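Local structure of endo-pectate lyase (Erwinia chrysanthemi, 3B4N) at residues A[150-155]-A[174-179]; A[125-130]-A[159-164]; A[197-202]-A[233-238]. The protein probably depolymerises polygalacturonate and methylated pectins by eliminative, calcium-dependent cleavage within the chain, as an endo-acting pectate lyase of polysaccharide lyase family 3. All blocks are in the same frame, centred on the assembly; numbering follows the deposited sequence.

Interaction 1: residues A[150-155]-A[174-179]. With ZN (zinc ion), chain E; ZN (zinc ion), chain F.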
loop_
_atom_site.group_PDB
_atom_site.type_symbol
_atom_site.label_atom_id
_atom_site.label_comp_id
_atom_site.label_asym_id
_atom_site.label_seq_id
_atom_site.Cartn_x
_atom_site.Cartn_y
_atom_site.Cartn_z
ATOM N N GLN A 150 -5.176 14.995 -12.563
ATOM C CA GLN A 150 -6.337 14.433 -11.893
ATOM C C GLN A 150 -6.311 14.911 -10.446
ATOM O O GLN A 150 -5.266 15.310 -9.937
ATOM C CB GLN A 150 -6.320 12.906 -11.990
ATOM C CG GLN A 150 -6.308 12.458 -13.446
ATOM C CD GLN A 150 -6.889 11.080 -13.671
ATOM O OE1 GLN A 150 -7.947 10.746 -13.147
ATOM N NE2 GLN A 150 -6.205 10.278 -14.477
ATOM N N LYS A 151 -7.469 14.885 -9.798
ATOM C CA LYS A 151 -7.591 15.363 -8.432
ATOM C C LYS A 151 -7.522 14.262 -7.391
ATOM O O LYS A 151 -7.908 13.124 -7.652
ATOM C CB LYS A 151 -8.919 16.104 -8.265
ATOM C CG LYS A 151 -9.126 17.238 -9.257
ATOM C CD LYS A 151 -10.528 17.810 -9.154
ATOM C CE LYS A 151 -10.750 18.885 -10.211
ATOM N NZ LYS A 151 -12.145 19.402 -10.203
ATOM N N PRO A 152 -7.017 14.591 -6.195
ATOM C CA PRO A 152 -6.935 13.585 -5.137
ATOM C C PRO A 152 -8.353 13.297 -4.652
ATOM O O PRO A 152 -9.214 14.186 -4.670
ATOM C CB PRO A 152 -6.097 14.276 -4.067
ATOM C CG PRO A 152 -6.467 15.732 -4.244
ATOM C CD PRO A 152 -6.440 15.873 -5.753
ATOM N N LEU A 153 -8.601 12.059 -4.248
ATOM C CA LEU A 153 -9.907 11.667 -3.732
ATOM C C LEU A 153 -10.027 12.071 -2.266
ATOM O O LEU A 153 -11.106 12.431 -1.794
ATOM C CB LEU A 153 -10.094 10.161 -3.847
ATOM C CG LEU A 153 -10.182 9.578 -5.258
ATOM C CD1 LEU A 153 -10.198 8.065 -5.184
ATOM C CD2 LEU A 153 -11.441 10.105 -5.944
ATOM N N ILE A 154 -8.913 11.983 -1.549
ATOM C CA ILE A 154 -8.857 12.328 -0.136
ATOM C C ILE A 154 -7.571 13.093 0.108
ATOM O O ILE A 154 -6.518 12.725 -0.423
ATOM C CB ILE A 154 -8.829 11.058 0.761
ATOM C CG1 ILE A 154 -10.115 10.249 0.578
ATOM C CG2 ILE A 154 -8.613 11.447 2.231
ATOM C CD1 ILE A 154 -11.363 10.939 1.105
ATOM N N ILE A 155 -7.658 14.155 0.901
ATOM C CA ILE A 155 -6.502 14.963 1.254
ATOM C C ILE A 155 -6.337 14.894 2.765
ATOM O O ILE A 155 -7.282 15.152 3.523
ATOM C CB ILE A 155 -6.681 16.437 0.844
ATOM C CG1 ILE A 155 -6.792 16.543 -0.676
ATOM C CG2 ILE A 155 -5.500 17.263 1.344
ATOM C CD1 ILE A 155 -7.071 17.936 -1.162
ATOM N N GLY A 174 -5.622 9.328 -6.304
ATOM C CA GLY A 174 -5.484 8.703 -4.999
ATOM C C GLY A 174 -5.611 9.551 -3.753
ATOM O O GLY A 174 -6.487 10.406 -3.652
ATOM N N ILE A 175 -4.727 9.297 -2.792
ATOM C CA ILE A 175 -4.748 9.991 -1.507
ATOM C C ILE A 175 -3.511 10.849 -1.298
ATOM O O ILE A 175 -2.394 10.367 -1.440
ATOM C CB ILE A 175 -4.838 8.969 -0.349
ATOM C CG1 ILE A 175 -6.062 8.071 -0.557
ATOM C CG2 ILE A 175 -4.876 9.690 0.993
ATOM C CD1 ILE A 175 -6.209 6.962 0.484
ATOM N N HIS A 176 -3.710 12.121 -0.958
ATOM C CA HIS A 176 -2.598 13.034 -0.716
ATOM C C HIS A 176 -2.314 13.272 0.754
ATOM O O HIS A 176 -3.246 13.442 1.542
ATOM C CB HIS A 176 -2.880 14.427 -1.286
ATOM C CG HIS A 176 -2.676 14.552 -2.757
ATOM N ND1 HIS A 176 -2.599 15.776 -3.384
ATOM C CD2 HIS A 176 -2.570 13.619 -3.731
ATOM C CE1 HIS A 176 -2.454 15.593 -4.685
ATOM N NE2 HIS A 176 -2.435 14.293 -4.922
ATOM N N CYS A 177 -1.038 13.256 1.123
ATOM C CA CYS A 177 -0.650 13.647 2.467
ATOM C C CYS A 177 -0.055 15.020 2.149
ATOM O O CYS A 177 1.068 15.123 1.654
ATOM C CB CYS A 177 0.430 12.755 3.049
ATOM S SG CYS A 177 1.046 13.385 4.648
ATOM N N ASP A 178 -0.808 16.083 2.413
ATOM C CA ASP A 178 -0.322 17.413 2.069
ATOM C C ASP A 178 0.363 18.256 3.138
ATOM O O ASP A 178 0.781 19.388 2.878
ATOM C CB ASP A 178 -1.452 18.189 1.392
ATOM C CG ASP A 178 -1.706 17.703 -0.033
ATOM O OD1 ASP A 178 -2.795 17.968 -0.565
ATOM O OD2 ASP A 178 -0.812 17.052 -0.621
ATOM N N SER A 179 0.488 17.707 4.339
ATOM C CA SER A 179 1.177 18.397 5.418
ATOM C C SER A 179 1.274 17.475 6.617
ATOM O O SER A 179 0.444 16.586 6.798
ATOM C CB SER A 179 0.452 19.692 5.815
ATOM O OG SER A 179 -0.711 19.427 6.572
HETATM ZN ZN ZN E . -2.757 17.690 -2.547
HETATM ZN ZN ZN F . -1.188 14.173 -6.651
HETATM O O HOH W 1 -1.265 18.623 -3.528
HETATM O O HOH W 2 0.492 12.510 -7.274
#
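Pro152 lies over one face of the His176 ring. The ring can be followed outward from CB. His176 CB leaves strand 175-179 on the same side of the sheet as Ile155, and chi1 of -79° sets CG beside its own backbone N. Pro152 CB stands over the centre of the ring, 9° off its normal, with CD2 of His176 the nearest ring atom at 3.6 Å: a CH-pi contact over the face. Farther out, ND1 binds one zinc ion at 2.1 Å. At the other side of the ring NE2 binds a second zinc ion, which Asp173 also holds. Asp178 OD1 reaches the first zinc at 2.0 Å, and a water is a further ligand. Ile155 CG2 packs on the same carboxylate oxygen.

The backbones run parallel. His176 N donates to Ile154 O at 2.9 Å; just before the strands, Leu153 N donates to Gly174 O at 2.7 Å. Ile154 CB and Ile175 CG2 meet on the other side of the sheet, toward the interior of the right-handed parallel beta-helix.

With both ring nitrogens bound to metal, the imidazole bridges two zinc ions as an imidazolate would. It has therefore probably lost both N-H protons. The two metal bonds and the proline over its face fix the rotation of the ring.

Interaction 2: residues A[125-130]-A[159-164]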
loop_
_atom_site.group_PDB
_atom_site.type_symbol
_atom_site.label_atom_id
_atom_site.label_comp_id
_atom_site.label_asym_id
_atom_site.label_seq_id
_atom_site.Cartn_x
_atom_site.Cartn_y
_atom_site.Cartn_z
ATOM N N ALA A 125 -12.843 15.243 0.018
ATOM C CA ALA A 125 -12.798 15.543 1.440
ATOM C C ALA A 125 -11.381 15.755 1.953
ATOM O O ALA A 125 -10.445 15.102 1.494
ATOM C CB ALA A 125 -13.466 14.424 2.220
ATOM N N THR A 126 -11.235 16.684 2.892
ATOM C CA THR A 126 -9.958 16.970 3.526
ATOM C C THR A 126 -10.103 16.695 5.018
ATOM O O THR A 126 -11.048 17.173 5.663
ATOM C CB THR A 126 -9.529 18.439 3.361
ATOM O OG1 THR A 126 -9.256 18.708 1.979
ATOM C CG2 THR A 126 -8.282 18.718 4.176
ATOM N N PHE A 127 -9.185 15.903 5.557
ATOM C CA PHE A 127 -9.183 15.583 6.977
ATOM C C PHE A 127 -7.938 16.223 7.572
ATOM O O PHE A 127 -6.833 16.051 7.041
ATOM C CB PHE A 127 -9.125 14.071 7.185
ATOM C CG PHE A 127 -10.276 13.322 6.575
ATOM C CD1 PHE A 127 -10.086 12.045 6.048
ATOM C CD2 PHE A 127 -11.555 13.876 6.538
ATOM C CE1 PHE A 127 -11.142 11.337 5.497
ATOM C CE2 PHE A 127 -12.623 13.168 5.985
ATOM C CZ PHE A 127 -12.415 11.899 5.464
ATOM N N GLU A 128 -8.102 16.947 8.676
ATOM C CA GLU A 128 -6.982 17.627 9.308
ATOM C C GLU A 128 -6.854 17.346 10.807
ATOM O O GLU A 128 -7.826 17.438 11.549
ATOM C CB GLU A 128 -7.124 19.135 9.071
ATOM C CG GLU A 128 -5.986 19.998 9.589
ATOM C CD GLU A 128 -6.205 21.467 9.255
ATOM O OE1 GLU A 128 -6.190 21.810 8.053
ATOM O OE2 GLU A 128 -6.410 22.275 10.190
ATOM N N ASN A 129 -5.648 16.988 11.233
ATOM C CA ASN A 129 -5.354 16.726 12.643
ATOM C C ASN A 129 -6.299 15.762 13.340
ATOM O O ASN A 129 -6.664 15.974 14.499
ATOM C CB ASN A 129 -5.327 18.040 13.424
ATOM C CG ASN A 129 -4.209 18.948 12.977
ATOM O OD1 ASN A 129 -3.083 18.495 12.776
ATOM N ND2 ASN A 129 -4.506 20.233 12.823
ATOM N N ARG A 130 -6.695 14.702 12.648
ATOM C CA ARG A 130 -7.583 13.718 13.241
ATOM C C ARG A 130 -7.567 12.426 12.450
ATOM O O ARG A 130 -6.984 12.357 11.362
ATOM C CB ARG A 130 -9.009 14.268 13.318
ATOM C CG ARG A 130 -9.677 14.550 11.982
ATOM C CD ARG A 130 -10.939 15.398 12.206
ATOM N NE ARG A 130 -11.657 15.703 10.972
ATOM C CZ ARG A 130 -12.670 14.986 10.491
ATOM N NH1 ARG A 130 -13.096 13.910 11.134
ATOM N NH2 ARG A 130 -13.265 15.355 9.364
ATOM N N ALA A 159 -3.204 13.918 9.246
ATOM C CA ALA A 159 -4.377 13.110 9.533
ATOM C C ALA A 159 -4.239 11.656 9.106
ATOM O O ALA A 159 -3.350 11.294 8.332
ATOM C CB ALA A 159 -5.597 13.730 8.855
ATOM N N THR A 160 -5.146 10.832 9.612
ATOM C CA THR A 160 -5.157 9.409 9.309
ATOM C C THR A 160 -6.495 8.995 8.724
ATOM O O THR A 160 -7.546 9.463 9.164
ATOM C CB THR A 160 -4.924 8.564 10.592
ATOM O OG1 THR A 160 -3.606 8.810 11.089
ATOM C CG2 THR A 160 -5.080 7.067 10.300
ATOM N N VAL A 161 -6.460 8.137 7.712
ATOM C CA VAL A 161 -7.681 7.607 7.139
ATOM C C VAL A 161 -7.527 6.087 7.162
ATOM O O VAL A 161 -6.435 5.562 6.919
ATOM C CB VAL A 161 -7.920 8.098 5.690
ATOM C CG1 VAL A 161 -6.797 7.638 4.768
ATOM C CG2 VAL A 161 -9.261 7.582 5.197
ATOM N N LYS A 162 -8.590 5.379 7.512
ATOM C CA LYS A 162 -8.502 3.925 7.533
ATOM C C LYS A 162 -9.750 3.230 7.043
ATOM O O LYS A 162 -10.845 3.797 7.077
ATOM C CB LYS A 162 -8.129 3.417 8.929
ATOM C CG LYS A 162 -9.059 3.809 10.047
ATOM C CD LYS A 162 -8.443 3.387 11.382
ATOM C CE LYS A 162 -9.305 3.757 12.566
ATOM N NZ LYS A 162 -8.609 3.398 13.841
ATOM N N ASN A 163 -9.559 2.007 6.552
ATOM C CA ASN A 163 -10.635 1.148 6.065
ATOM C C ASN A 163 -11.405 1.796 4.924
ATOM O O ASN A 163 -12.583 2.125 5.054
ATOM C CB ASN A 163 -11.593 0.831 7.217
ATOM C CG ASN A 163 -10.875 0.345 8.456
ATOM O OD1 ASN A 163 -11.153 0.803 9.566
ATOM N ND2 ASN A 163 -9.956 -0.582 8.282
ATOM N N LEU A 164 -10.739 1.957 3.789
ATOM C CA LEU A 164 -11.354 2.598 2.638
ATOM C C LEU A 164 -11.002 1.843 1.376
ATOM O O LEU A 164 -9.897 1.330 1.251
ATOM C CB LEU A 164 -10.842 4.036 2.532
ATOM C CG LEU A 164 -11.299 4.909 1.357
ATOM C CD1 LEU A 164 -12.789 5.225 1.483
ATOM C CD2 LEU A 164 -10.489 6.204 1.354
#
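Phe127 overlaps Ala159 at the root of its side chain and Val161 at its ring. Phe127 CB lies 3.9 Å from Ala159 CB. Farther out, CE1 of Phe127 comes within 4.2 Å of Val161 CG2, and this methyl sits at the edge of the ring, near its plane. The chi1 of -60° puts CG beside the backbone N of Phe127 and turns the ring inward. The contact is apolar, and the three residues are buried.

Ala159 is held in a bend of the other chain segment. Its methyl is close to two backbone oxygens, Phe127 O and Arg130 O, each 3.2 Å from CB. The backbone of 127-130 wraps round this small side chain. Asn129 makes the turn with positive phi (51°), which takes the chain out of strand 125-128 and toward strand 131-133.

One backbone hydrogen bond joins the segments. Thr160 N donates to Arg130 O at 3.0 Å. It is fairly straight, with an angle of 166° at the hydrogen, but the donor is tilted from the carbonyl plane. It sits at the start of the parallel pairing of strands 131-133 and 160-162. Arg130 CB points away from Ala159, and its NH1 forms a salt bridge with Glu120.

The arrangement is a corner of the parallel beta-helix, where successive coils bend from one sheet to the next. Phe127 also packs on Leu156 of strand 154-157 and on Val132, and Val161 shares Leu156. On the outer side, Thr160 rests on Thr131 and on Thr183 of strand 181-189. No helix takes part. Strand 125-128 is the outermost strand of its sheet, next to 154-157, while strand 160-162 lies between 131-133 and 181-189.

Interaction 3: residues A[197-202]-A[233-238]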
loop_
_atom_site.group_PDB
_atom_site.type_symbol
_atom_site.label_atom_id
_atom_site.label_comp_id
_atom_site.label_asym_id
_atom_site.label_seq_id
_atom_site.Cartn_x
_atom_site.Cartn_y
_atom_site.Cartn_z
ATOM N N ALA A 197 -0.887 6.935 -3.484
ATOM C CA ALA A 197 -0.758 7.969 -2.460
ATOM C C ALA A 197 0.426 8.849 -2.802
ATOM O O ALA A 197 1.397 8.395 -3.416
ATOM C CB ALA A 197 -0.564 7.333 -1.089
ATOM N N THR A 198 0.346 10.106 -2.381
ATOM C CA THR A 198 1.368 11.107 -2.666
ATOM C C THR A 198 1.829 11.792 -1.393
ATOM O O THR A 198 1.019 12.324 -0.634
ATOM C CB THR A 198 0.811 12.185 -3.628
ATOM O OG1 THR A 198 0.307 11.555 -4.810
ATOM C CG2 THR A 198 1.883 13.200 -3.996
ATOM N N ASN A 199 3.134 11.775 -1.159
ATOM C CA ASN A 199 3.694 12.411 0.010
ATOM C C ASN A 199 4.143 13.833 -0.311
ATOM O O ASN A 199 5.185 14.056 -0.934
ATOM C CB ASN A 199 4.881 11.594 0.551
ATOM C CG ASN A 199 5.356 12.094 1.906
ATOM O OD1 ASN A 199 4.899 13.137 2.380
ATOM N ND2 ASN A 199 6.269 11.356 2.533
ATOM N N ASN A 200 3.309 14.787 0.090
ATOM C CA ASN A 200 3.589 16.216 -0.053
ATOM C C ASN A 200 3.683 16.766 1.376
ATOM O O ASN A 200 3.580 17.976 1.587
ATOM C CB ASN A 200 2.435 16.950 -0.756
ATOM C CG ASN A 200 2.312 16.616 -2.232
ATOM O OD1 ASN A 200 1.207 16.541 -2.760
ATOM N ND2 ASN A 200 3.436 16.452 -2.908
ATOM N N GLY A 201 3.878 15.873 2.349
ATOM C CA GLY A 201 3.951 16.266 3.750
ATOM C C GLY A 201 5.259 15.934 4.439
ATOM O O GLY A 201 6.304 15.934 3.806
ATOM N N LYS A 202 5.207 15.654 5.742
ATOM C CA LYS A 202 6.413 15.343 6.506
ATOM C C LYS A 202 6.690 13.845 6.559
ATOM O O LYS A 202 7.787 13.408 6.201
ATOM C CB LYS A 202 6.295 15.913 7.926
ATOM C CG LYS A 202 7.585 15.892 8.730
ATOM C CD LYS A 202 8.653 16.799 8.134
ATOM C CE LYS A 202 9.870 16.869 9.042
ATOM N NZ LYS A 202 11.058 17.473 8.360
ATOM N N SER A 233 11.538 14.653 4.128
ATOM C CA SER A 233 10.356 13.877 4.466
ATOM C C SER A 233 10.530 12.394 4.198
ATOM O O SER A 233 11.388 11.985 3.414
ATOM C CB SER A 233 9.180 14.404 3.659
ATOM O OG SER A 233 9.532 14.464 2.291
ATOM N N THR A 234 9.655 11.601 4.803
ATOM C CA THR A 234 9.744 10.154 4.717
ATOM C C THR A 234 8.440 9.460 4.381
ATOM O O THR A 234 7.381 9.867 4.854
ATOM C CB THR A 234 10.184 9.586 6.088
ATOM O OG1 THR A 234 11.329 10.316 6.552
ATOM C CG2 THR A 234 10.523 8.099 5.999
ATOM N N THR A 235 8.530 8.419 3.555
ATOM C CA THR A 235 7.384 7.573 3.249
ATOM C C THR A 235 7.733 6.242 3.920
ATOM O O THR A 235 8.816 5.691 3.701
ATOM C CB THR A 235 7.180 7.369 1.743
ATOM O OG1 THR A 235 6.822 8.625 1.149
ATOM C CG2 THR A 235 6.049 6.363 1.489
ATOM N N VAL A 236 6.821 5.757 4.762
ATOM C CA VAL A 236 7.009 4.518 5.514
ATOM C C VAL A 236 6.003 3.475 5.033
ATOM O O VAL A 236 4.830 3.789 4.850
ATOM C CB VAL A 236 6.795 4.778 7.026
ATOM C CG1 VAL A 236 7.027 3.497 7.833
ATOM C CG2 VAL A 236 7.731 5.883 7.497
ATOM N N VAL A 237 6.471 2.244 4.824
ATOM C CA VAL A 237 5.611 1.156 4.367
ATOM C C VAL A 237 5.765 -0.034 5.305
ATOM O O VAL A 237 6.850 -0.614 5.411
ATOM C CB VAL A 237 5.978 0.715 2.933
ATOM C CG1 VAL A 237 5.058 -0.435 2.487
ATOM C CG2 VAL A 237 5.865 1.901 1.971
ATOM N N LYS A 238 4.679 -0.388 5.984
ATOM C CA LYS A 238 4.692 -1.502 6.924
ATOM C C LYS A 238 3.351 -2.223 6.951
ATOM O O LYS A 238 2.471 -1.935 6.145
ATOM C CB LYS A 238 5.066 -1.004 8.326
ATOM C CG LYS A 238 4.134 0.030 8.932
ATOM C CD LYS A 238 4.761 0.556 10.215
ATOM C CE LYS A 238 3.969 1.664 10.850
ATOM N NZ LYS A 238 4.565 1.961 12.195
#
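Lys202 O accepts from Thr234 N at 3.0 Å, in a bond with 160° at the hydrogen. The same oxygen lies 3.1 Å from Ser233 CB. Gly201 O comes up to that methylene too, at 3.3 Å. Ser233 CB thus packs against the bend at 200-202, while its OG hydrogen-bonds to His228 and Ser230.

Asn199 makes the side-chain link. Its CG stands anti to the backbone N, with chi1 at -171°, which carries the amide across to the other segment. ND2 donates to Thr235 OG1 at 3.1 Å, with the hydroxyl close to the amide plane. Thr234 O is also 3.0 Å from ND2. At the other end of the amide, OD1 accepts from Gly201 N at 2.9 Å, in the plane of its carbonyl. This is an Asx turn. The two bonds set the rotation of the amide and which end carries the nitrogen.

The contact spans a corner of the parallel beta-helix, between strand 197-199 and strand 233-238 of the next coil. Strand 197-199 pairs with 175-179 and 224-228. Strand 233-238 lies between 203-207 and 264-268. Asn199 also packs on Met204 and His228, and Thr235 on Leu226.

How the interactions relate
Interactions 1, 2 and 3 belong to neighbouring coils of one parallel beta-helix. Interaction 1 is the buried one and pairs adjacent strands within a sheet. Interactions 2 and 3 are partly buried and lie at corners between sheets. They resemble each other: in each, one backbone bond joins successive coils, beside a small residue, Ala159 or Ser233. Their inner side chains differ, an aromatic ring in 2 and an amide in 3. Strand 154-157 links interactions 1 and 2, since Ile155 bonds by its backbone to Ala125 and Phe127. Strands 175-179 and 197-199 link 1 and 3 in the same way. Of the three, only interaction 1 binds metal directly.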